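Local coordinates for cysteine desulfurase (Stenotrophomonas maltophilia, PDB 6WCI), which probably removes sulfur from L-cysteine, leaving L-alanine and passing the sulfur to an acceptor, with pyridoxal 5'-phosphate as cofactor, at residues Glu319-Arg324 / Leu402-Thr407; Leu329-Glu334 / Ala409-Phe414; Ser356-Gly361 / Ala395-Ala400. All blocks are in the same frame, centred on the assembly; numbering follows the deposited sequence.

Overall arrangement
All three contacts lie in the part of the chain built round the mixed sheet that contains strands 354-359 and 397-401. Interactions 1 and 2 share helix 318-336, their centres about 13 Å apart. Its beginning meets the loop 402-407 and its later turns meet helix 408-422, and the two contacts touch where Leu402 packs on Phe332. Interaction 3 joins neighbouring strands of the sheet, its centre about 16 Å from that of interaction 2; Phe332 touches Ala400 there. Along the chain interactions 1 and 2 alternate, while interaction 3 is nested inside both. Helices 318-336 and 408-422 thus pack together on the sheet of strands 354-359 and 397-401, which is separate from the seven-stranded one.

Interaction 1. Residues Glu319-Arg324 / Leu402-Thr407; sequences ENVEAR and LAFYNT. With SO4 (sulfate ion), chain E.
The loop that leads from strand 397-401 into the last helix, 408-422, is held against helix 318-336 by Arg324, whose guanidinium takes hold of two of its carbonyls, those of Phe404 and Asn406. Arg324 NE donates to Phe404 O at 3.2 Å in a nearly straight bond (170°), with the oxygen in the guanidinium plane and the N-H directed at a lone pair. Arg324 NH2 gives a weak, bent bond to Asn406 O at 3.0 Å. CG anti to the backbone N (chi1 163°) lays Arg324 CG beside Phe404 CB at 3.9 Å, and a bend at chi2 turns the rest of the chain toward the loop carbonyls. One helical turn earlier, Val321 CG1 and CG2 press on the Phe404 ring at CD2, the nearer, CG1, at 3.9 Å. Ala403 to Asn406 form a type I turn, closed by the Asn406 N to Ala403 O bond; Asn406 OD1 accepts from Ala403 N at 2.8 Å. Next comes Thr407, the N-cap of helix 408-422, its OG1 bonded to the backbone N of Glu410. A sulfate, probably from the crystallisation liquor, sits at this helix start: its O2 accepts a hydrogen bond from Arg324 NH2 at 2.9 Å, and it also accepts from the backbone N of His408. Trp26 makes a cation-pi contact with Arg324, and Val29 of the same N-terminal helix 26-30 touches Phe404.

Interaction 2. Residues Leu329-Glu334 / Ala409-Phe414; sequences LAHFTE and AEIERF
Ile411 fits against two neighbouring aromatic side chains of helix 318-336, His331 and Phe332. Its CG2 sits over the imidazole of His331, 3.8 Å from the ring centroid and 9° off the normal, a CH-pi contact; Ile411 CD1 lies 3.7 Å from His331 ND1. Ile411 CG2 also meets Phe332 CD2 at 4.2 Å. One turn after Ile411, the Phe414 ring receives Phe332 CE2 over one face, offset to its rim, 3.6 Å from Phe414 CE1, with the ring planes 54° apart. His331 NE2 donates to Glu412 OE1 at 2.6 Å; the oxygen lies in the imidazole plane, while the nitrogen approaches on the anti side, tilted out of the carboxylate plane. Glu412 is modelled in two conformations, so this bond is less certain. His331 ND1 is hydrogen-bonded to His408 ND1, and the two bonds together would hold the ring's rotation. CG anti to the backbone N carries the imidazole toward helix 408-422, alongside Ile411. Phe48 touches both phenyl rings, Val355 touches Phe332, and Val376 and Val378 touch Phe414. Two nearly parallel helices, axes 10.0 Å apart and crossing at -17°, packed on one face of a sheet, make a two-layer alpha/beta arrangement.

Interaction 3. Residues Ser356-Gly361 / Ala395-Ala400; sequences SFLIDG and AATCRA
Phe357 and Cys398 form a hydrogen-bonded antiparallel pair on strands that splay strongly apart: the N-to-C directions of 356-359 and 397-400 differ by 134° over the short segments. Phe357 N donates to Cys398 O at 2.8 Å and Cys398 N returns a bond to Phe357 O at 2.9 Å. The Phe357 ring folds back over its partner strand because CG stands between the backbone N and the carbonyl carbon (chi1 65°). Cys398 CB then lies over a face of that ring, offset to the rim, 3.7 Å from CZ, a CH-pi contact. Its sulfur comes obliquely beside the same ring, Cys398 SG to Phe357 CZ 3.8 Å. The two strands are neighbours in a mixed sheet, where strand 397-401 runs antiparallel between 354-359 and 376-381; on the far side of 354-359 lies 342-345. Leu342 and Leu367, the latter from helix 364-373, close in on the Phe357 side. At the non-hydrogen-bonded pair Ser356-Arg399 the side chains lie on the other face of the sheet: Ser356 OG rests alongside the Arg399 chain, 3.4 Å from CG, while donating to Val196 O. The CA of Ser356 makes a CA-H...O contact with Cys398 O at 3.3 Å. Arg399 carries its guanidinium on past the serine to Asn195 O. Where the strands diverge, Leu358 CD2 touches Ala396 O at 3.1 Å. Thr397 OG1, 3.6 Å from Ser356 CB, is hydrogen-bonded to NE2 of His383, the residue next to Cys384, which is oxidised to S-hydroxycysteine in this crystal.

Interaction 1. Residues Glu319-Arg324 / Leu402-Thr407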
loop_
_atom_site.group_PDB
_atom_site.type_symbol
_atom_site.label_atom_id
_atom_site.label_comp_id
_atom_site.label_asym_id
_atom_site.label_seq_id
_atom_site.Cartn_x
_atom_site.Cartn_y
_atom_site.Cartn_z
ATOM N N GLU B 319 1.088 28.370 3.494
ATOM C CA GLU B 319 1.555 29.635 2.927
ATOM C C GLU B 319 2.930 30.000 3.468
ATOM O O GLU B 319 3.776 30.524 2.734
ATOM C CB GLU B 319 0.563 30.760 3.225
ATOM C CG GLU B 319 -0.714 30.713 2.416
ATOM C CD GLU B 319 -1.868 30.086 3.177
ATOM O OE1 GLU B 319 -1.619 29.309 4.132
ATOM O OE2 GLU B 319 -3.029 30.379 2.817
ATOM N N ASN B 320 3.171 29.739 4.755
ATOM C CA ASN B 320 4.481 30.034 5.333
ATOM C C ASN B 320 5.560 29.163 4.702
ATOM O O ASN B 320 6.682 29.619 4.473
ATOM C CB ASN B 320 4.449 29.835 6.850
ATOM C CG ASN B 320 3.616 30.881 7.564
ATOM O OD1 ASN B 320 3.627 32.053 7.198
ATOM N ND2 ASN B 320 2.881 30.458 8.591
ATOM N N VAL B 321 5.230 27.905 4.404
ATOM C CA VAL B 321 6.188 27.007 3.761
ATOM C C VAL B 321 6.506 27.485 2.350
ATOM O O VAL B 321 7.669 27.499 1.928
ATOM C CB VAL B 321 5.649 25.566 3.750
ATOM C CG1 VAL B 321 6.395 24.738 2.724
ATOM C CG2 VAL B 321 5.789 24.935 5.124
ATOM N N GLU B 322 5.471 27.851 1.589
ATOM C CA GLU B 322 5.680 28.326 0.227
ATOM C C GLU B 322 6.586 29.548 0.206
ATOM O O GLU B 322 7.482 29.656 -0.643
ATOM C CB GLU B 322 4.333 28.640 -0.417
ATOM C CG GLU B 322 4.428 29.432 -1.705
ATOM C CD GLU B 322 3.067 29.710 -2.313
ATOM O OE1 GLU B 322 2.047 29.429 -1.650
ATOM O OE2 GLU B 322 3.019 30.207 -3.454
ATOM N N ALA B 323 6.384 30.469 1.152
ATOM C CA ALA B 323 7.227 31.660 1.222
ATOM C C ALA B 323 8.659 31.294 1.588
ATOM O O ALA B 323 9.610 31.840 1.024
ATOM C CB ALA B 323 6.646 32.653 2.224
ATOM N N ARG B 324 8.830 30.349 2.513
ATOM C CA ARG B 324 10.171 29.937 2.916
ATOM C C ARG B 324 10.923 29.302 1.752
ATOM O O ARG B 324 12.076 29.649 1.478
ATOM C CB ARG B 324 10.078 28.963 4.090
ATOM C CG ARG B 324 11.334 28.167 4.348
ATOM C CD ARG B 324 12.433 29.036 4.934
ATOM N NE ARG B 324 13.500 28.224 5.507
ATOM C CZ ARG B 324 14.590 28.728 6.082
ATOM N NH1 ARG B 324 14.747 30.039 6.142
ATOM N NH2 ARG B 324 15.521 27.926 6.590
ATOM N N LEU B 402 14.720 21.497 -2.930
ATOM C CA LEU B 402 14.842 22.032 -1.587
ATOM C C LEU B 402 13.526 21.888 -0.834
ATOM O O LEU B 402 12.445 21.875 -1.432
ATOM C CB LEU B 402 15.249 23.503 -1.651
ATOM C CG LEU B 402 16.507 23.790 -2.483
ATOM C CD1 LEU B 402 16.777 25.298 -2.614
ATOM C CD2 LEU B 402 17.706 23.080 -1.884
ATOM N N ALA B 403 13.628 21.767 0.485
ATOM C CA ALA B 403 12.478 21.761 1.377
ATOM C C ALA B 403 12.663 22.846 2.427
ATOM O O ALA B 403 13.752 23.398 2.592
ATOM C CB ALA B 403 12.290 20.396 2.041
ATOM N N PHE B 404 11.574 23.150 3.135
ATOM C CA PHE B 404 11.595 24.256 4.085
ATOM C C PHE B 404 12.627 24.041 5.193
ATOM O O PHE B 404 13.154 25.019 5.738
ATOM C CB PHE B 404 10.203 24.460 4.680
ATOM C CG PHE B 404 9.652 23.233 5.370
ATOM C CD1 PHE B 404 9.966 22.964 6.700
ATOM C CD2 PHE B 404 8.822 22.355 4.691
ATOM C CE1 PHE B 404 9.460 21.834 7.331
ATOM C CE2 PHE B 404 8.315 21.228 5.312
ATOM C CZ PHE B 404 8.636 20.966 6.633
ATOM N N TYR B 405 12.934 22.783 5.533
ATOM C CA TYR B 405 13.926 22.484 6.562
ATOM C C TYR B 405 15.363 22.568 6.058
ATOM O O TYR B 405 16.293 22.393 6.850
ATOM C CB TYR B 405 13.674 21.097 7.180
ATOM C CG TYR B 405 13.417 19.991 6.188
ATOM C CD1 TYR B 405 14.443 19.449 5.436
ATOM C CD2 TYR B 405 12.138 19.462 6.028
ATOM C CE1 TYR B 405 14.203 18.435 4.518
ATOM C CE2 TYR B 405 11.883 18.451 5.119
ATOM C CZ TYR B 405 12.917 17.929 4.372
ATOM O OH TYR B 405 12.662 16.919 3.455
ATOM N N ASN B 406 15.579 22.812 4.770
ATOM C CA ASN B 406 16.912 23.181 4.329
ATOM C C ASN B 406 17.206 24.619 4.747
ATOM O O ASN B 406 16.313 25.369 5.155
ATOM C CB ASN B 406 17.047 23.026 2.816
ATOM C CG ASN B 406 16.973 21.582 2.373
ATOM O OD1 ASN B 406 16.118 21.212 1.563
ATOM N ND2 ASN B 406 17.877 20.755 2.901
ATOM N N THR B 407 18.477 25.007 4.645
ATOM C CA THR B 407 18.927 26.304 5.129
ATOM C C THR B 407 19.722 27.035 4.054
ATOM O O THR B 407 20.210 26.436 3.090
ATOM C CB THR B 407 19.800 26.167 6.386
ATOM O OG1 THR B 407 21.048 25.562 6.030
ATOM C CG2 THR B 407 19.099 25.307 7.438
HETATM S S SO4 E . 18.504 29.833 7.507
HETATM O O1 SO4 E . 18.067 28.967 8.598
HETATM O O2 SO4 E . 18.134 29.238 6.230
HETATM O O3 SO4 E . 19.963 29.980 7.544
HETATM O O4 SO4 E . 17.827 31.120 7.658
#

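Interaction 2. Residues Leu329-Glu334 / Ala409-Phe414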
loop_
_atom_site.group_PDB
_atom_site.type_symbol
_atom_site.label_atom_id
_atom_site.label_comp_id
_atom_site.label_asym_id
_atom_site.label_seq_id
_atom_site.Cartn_x
_atom_site.Cartn_y
_atom_site.Cartn_z
ATOM N N LEU B 329 14.649 28.978 -2.856
ATOM C CA LEU B 329 14.790 28.859 -4.303
ATOM C C LEU B 329 15.524 30.064 -4.884
ATOM O O LEU B 329 16.489 29.912 -5.642
ATOM C CB LEU B 329 13.416 28.709 -4.969
ATOM C CG LEU B 329 13.491 28.823 -6.492
ATOM C CD1 LEU B 329 14.342 27.700 -7.059
ATOM C CD2 LEU B 329 12.112 28.868 -7.172
ATOM N N ALA B 330 15.080 31.272 -4.527
ATOM C CA ALA B 330 15.677 32.482 -5.085
ATOM C C ALA B 330 17.155 32.584 -4.735
ATOM O O ALA B 330 17.977 32.933 -5.588
ATOM C CB ALA B 330 14.916 33.711 -4.592
ATOM N N HIS B 331 17.516 32.283 -3.485
ATOM C CA HIS B 331 18.930 32.261 -3.116
ATOM C C HIS B 331 19.676 31.197 -3.914
ATOM O O HIS B 331 20.731 31.466 -4.500
ATOM C CB HIS B 331 19.078 32.028 -1.607
ATOM C CG HIS B 331 20.500 31.925 -1.133
ATOM N ND1 HIS B 331 20.832 31.448 0.118
ATOM C CD2 HIS B 331 21.671 32.238 -1.736
ATOM C CE1 HIS B 331 22.145 31.465 0.261
ATOM N NE2 HIS B 331 22.677 31.935 -0.852
ATOM N N PHE B 332 19.120 29.984 -3.971
ATOM C CA PHE B 332 19.790 28.896 -4.675
ATOM C C PHE B 332 19.902 29.183 -6.165
ATOM O O PHE B 332 20.896 28.814 -6.799
ATOM C CB PHE B 332 19.036 27.586 -4.444
ATOM C CG PHE B 332 19.651 26.399 -5.129
ATOM C CD1 PHE B 332 19.343 26.097 -6.445
ATOM C CD2 PHE B 332 20.529 25.575 -4.449
ATOM C CE1 PHE B 332 19.911 25.000 -7.070
ATOM C CE2 PHE B 332 21.095 24.477 -5.071
ATOM C CZ PHE B 332 20.788 24.187 -6.374
ATOM N N THR B 333 18.872 29.796 -6.754
ATOM C CA THR B 333 18.894 30.054 -8.189
ATOM C C THR B 333 19.841 31.201 -8.523
ATOM O O THR B 333 20.575 31.137 -9.517
ATOM C CB THR B 333 17.484 30.362 -8.705
ATOM O OG1 THR B 333 16.631 29.224 -8.506
ATOM C CG2 THR B 333 17.515 30.724 -10.195
ATOM N N GLU B 334 19.834 32.260 -7.708
ATOM C CA GLU B 334 20.718 33.396 -7.958
ATOM C C GLU B 334 22.176 32.963 -7.913
ATOM O O GLU B 334 22.971 33.318 -8.788
ATOM C CB GLU B 334 20.444 34.504 -6.940
ATOM C CG GLU B 334 21.169 35.814 -7.222
ATOM C CD GLU B 334 20.847 36.888 -6.199
ATOM O OE1 GLU B 334 20.321 36.544 -5.121
ATOM O OE2 GLU B 334 21.117 38.076 -6.474
ATOM N N ALA B 409 22.578 28.368 4.681
ATOM C CA ALA B 409 23.937 27.882 4.885
ATOM C C ALA B 409 24.210 26.640 4.047
ATOM O O ALA B 409 25.261 26.532 3.402
ATOM C CB ALA B 409 24.167 27.598 6.368
ATOM N N GLU B 410 23.272 25.682 4.046
ATOM C CA GLU B 410 23.426 24.508 3.193
ATOM C C GLU B 410 23.553 24.899 1.729
ATOM O O GLU B 410 24.352 24.310 0.993
ATOM C CB GLU B 410 22.244 23.556 3.372
ATOM C CG GLU B 410 22.305 22.694 4.629
ATOM C CD GLU B 410 21.042 21.889 4.784
ATOM O OE1 GLU B 410 20.034 22.291 4.162
ATOM O OE2 GLU B 410 21.054 20.860 5.502
ATOM N N ILE B 411 22.748 25.867 1.283
ATOM C CA ILE B 411 22.858 26.358 -0.093
ATOM C C ILE B 411 24.291 26.785 -0.388
ATOM O O ILE B 411 24.865 26.424 -1.422
ATOM C CB ILE B 411 21.869 27.513 -0.341
ATOM C CG1 ILE B 411 20.428 26.999 -0.356
ATOM C CG2 ILE B 411 22.184 28.226 -1.669
ATOM C CD1 ILE B 411 19.383 28.091 -0.297
ATOM N N GLU B 412 24.899 27.537 0.533
ATOM C CA GLU B 412 26.266 28.003 0.303
ATOM C C GLU B 412 27.253 26.841 0.329
ATOM O O GLU B 412 28.139 26.761 -0.529
ATOM C CB GLU B 412 26.648 29.067 1.334
ATOM C CG GLU B 412 25.857 30.373 1.221
ATOM C CD GLU B 412 26.127 31.135 -0.078
ATOM O OE1 GLU B 412 25.266 31.943 -0.486
ATOM O OE2 GLU B 412 27.194 30.930 -0.692
ATOM N N ARG B 413 27.098 25.918 1.288
ATOM C CA ARG B 413 27.919 24.707 1.312
ATOM C C ARG B 413 27.783 23.921 0.014
ATOM O O ARG B 413 28.753 23.322 -0.464
ATOM C CB ARG B 413 27.520 23.820 2.494
ATOM C CG ARG B 413 27.745 24.424 3.869
ATOM C CD ARG B 413 27.518 23.375 4.954
ATOM N NE ARG B 413 28.258 22.147 4.664
ATOM C CZ ARG B 413 29.547 21.978 4.931
ATOM N NH1 ARG B 413 30.233 22.952 5.508
ATOM N NH2 ARG B 413 30.150 20.836 4.628
ATOM N N PHE B 414 26.574 23.888 -0.552
ATOM C CA PHE B 414 26.344 23.183 -1.808
ATOM C C PHE B 414 27.178 23.789 -2.937
ATOM O O PHE B 414 27.855 23.073 -3.683
ATOM C CB PHE B 414 24.851 23.228 -2.148
ATOM C CG PHE B 414 24.508 22.671 -3.504
ATOM C CD1 PHE B 414 24.614 23.455 -4.647
ATOM C CD2 PHE B 414 24.053 21.368 -3.633
ATOM C CE1 PHE B 414 24.292 22.939 -5.887
ATOM C CE2 PHE B 414 23.726 20.846 -4.867
ATOM C CZ PHE B 414 23.843 21.629 -5.996
#

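Interaction 3. Residues Ser356-Gly361 / Ala395-Ala400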
loop_
_atom_site.group_PDB
_atom_site.type_symbol
_atom_site.label_atom_id
_atom_site.label_comp_id
_atom_site.label_asym_id
_atom_site.label_seq_id
_atom_site.Cartn_x
_atom_site.Cartn_y
_atom_site.Cartn_z
ATOM N N SER B 356 16.336 21.617 -11.909
ATOM C CA SER B 356 17.051 20.661 -12.741
ATOM C C SER B 356 18.006 21.441 -13.639
ATOM O O SER B 356 17.606 22.438 -14.246
ATOM C CB SER B 356 16.082 19.829 -13.585
ATOM O OG SER B 356 15.291 18.958 -12.783
ATOM N N PHE B 357 19.259 20.997 -13.723
ATOM C CA PHE B 357 20.265 21.781 -14.432
ATOM C C PHE B 357 21.296 20.875 -15.088
ATOM O O PHE B 357 21.455 19.704 -14.727
ATOM C CB PHE B 357 20.973 22.778 -13.500
ATOM C CG PHE B 357 21.797 22.120 -12.420
ATOM C CD1 PHE B 357 21.215 21.737 -11.225
ATOM C CD2 PHE B 357 23.151 21.889 -12.599
ATOM C CE1 PHE B 357 21.966 21.131 -10.230
ATOM C CE2 PHE B 357 23.904 21.281 -11.612
ATOM C CZ PHE B 357 23.312 20.903 -10.426
ATOM N N LEU B 358 21.994 21.446 -16.067
ATOM C CA LEU B 358 23.123 20.815 -16.727
ATOM C C LEU B 358 24.300 21.777 -16.696
ATOM O O LEU B 358 24.132 22.985 -16.507
ATOM C CB LEU B 358 22.803 20.439 -18.181
ATOM C CG LEU B 358 21.933 19.211 -18.449
ATOM C CD1 LEU B 358 21.815 19.005 -19.942
ATOM C CD2 LEU B 358 22.541 17.988 -17.795
ATOM N N ILE B 359 25.500 21.236 -16.884
ATOM C CA ILE B 359 26.708 22.048 -17.003
ATOM C C ILE B 359 27.528 21.527 -18.176
ATOM O O ILE B 359 27.664 20.313 -18.359
ATOM C CB ILE B 359 27.534 22.042 -15.697
ATOM C CG1 ILE B 359 26.685 22.547 -14.525
ATOM C CG2 ILE B 359 28.769 22.908 -15.843
ATOM C CD1 ILE B 359 27.323 22.381 -13.169
ATOM N N ASP B 360 28.063 22.453 -18.977
ATOM C CA ASP B 360 28.890 22.092 -20.125
ATOM C C ASP B 360 30.148 21.355 -19.684
ATOM O O ASP B 360 30.914 21.846 -18.848
ATOM C CB ASP B 360 29.282 23.345 -20.912
ATOM C CG ASP B 360 28.356 23.621 -22.078
ATOM O OD1 ASP B 360 27.804 22.656 -22.654
ATOM O OD2 ASP B 360 28.190 24.810 -22.425
ATOM N N GLY B 361 30.379 20.183 -20.275
ATOM C CA GLY B 361 31.528 19.372 -19.936
ATOM C C GLY B 361 31.314 18.431 -18.773
ATOM O O GLY B 361 32.209 17.630 -18.476
ATOM N N ALA B 395 19.958 13.818 -22.233
ATOM C CA ALA B 395 19.803 12.457 -21.741
ATOM C C ALA B 395 19.596 12.402 -20.238
ATOM O O ALA B 395 19.159 11.367 -19.725
ATOM C CB ALA B 395 21.021 11.612 -22.122
ATOM N N ALA B 396 19.901 13.484 -19.527
ATOM C CA ALA B 396 19.795 13.509 -18.077
ATOM C C ALA B 396 19.941 14.947 -17.608
ATOM O O ALA B 396 20.367 15.824 -18.362
ATOM C CB ALA B 396 20.854 12.619 -17.417
ATOM N N THR B 397 19.559 15.178 -16.355
ATOM C CA THR B 397 19.823 16.433 -15.674
ATOM C C THR B 397 20.227 16.117 -14.245
ATOM O O THR B 397 19.988 15.018 -13.738
ATOM C CB THR B 397 18.608 17.376 -15.647
ATOM O OG1 THR B 397 17.574 16.803 -14.835
ATOM C CG2 THR B 397 18.077 17.639 -17.053
ATOM N N CYS B 398 20.849 17.093 -13.599
ATOM C CA CYS B 398 21.102 17.029 -12.169
ATOM C C CYS B 398 20.037 17.858 -11.470
ATOM O O CYS B 398 19.758 18.987 -11.881
ATOM C CB CYS B 398 22.499 17.537 -11.826
ATOM S SG CYS B 398 23.018 17.089 -10.155
ATOM N N ARG B 399 19.418 17.291 -10.439
ATOM C CA ARG B 399 18.257 17.923 -9.834
ATOM C C ARG B 399 18.496 18.125 -8.353
ATOM O O ARG B 399 18.671 17.154 -7.608
ATOM C CB ARG B 399 16.989 17.105 -10.057
ATOM C CG ARG B 399 15.746 17.821 -9.567
ATOM C CD ARG B 399 14.527 16.900 -9.567
ATOM N NE ARG B 399 14.713 15.761 -8.671
ATOM C CZ ARG B 399 13.830 14.776 -8.518
ATOM N NH1 ARG B 399 12.693 14.800 -9.196
ATOM N NH2 ARG B 399 14.078 13.775 -7.682
ATOM N N ALA B 400 18.494 19.383 -7.935
ATOM C CA ALA B 400 18.471 19.740 -6.527
ATOM C C ALA B 400 17.063 20.201 -6.195
ATOM O O ALA B 400 16.488 21.016 -6.922
ATOM C CB ALA B 400 19.487 20.838 -6.214
#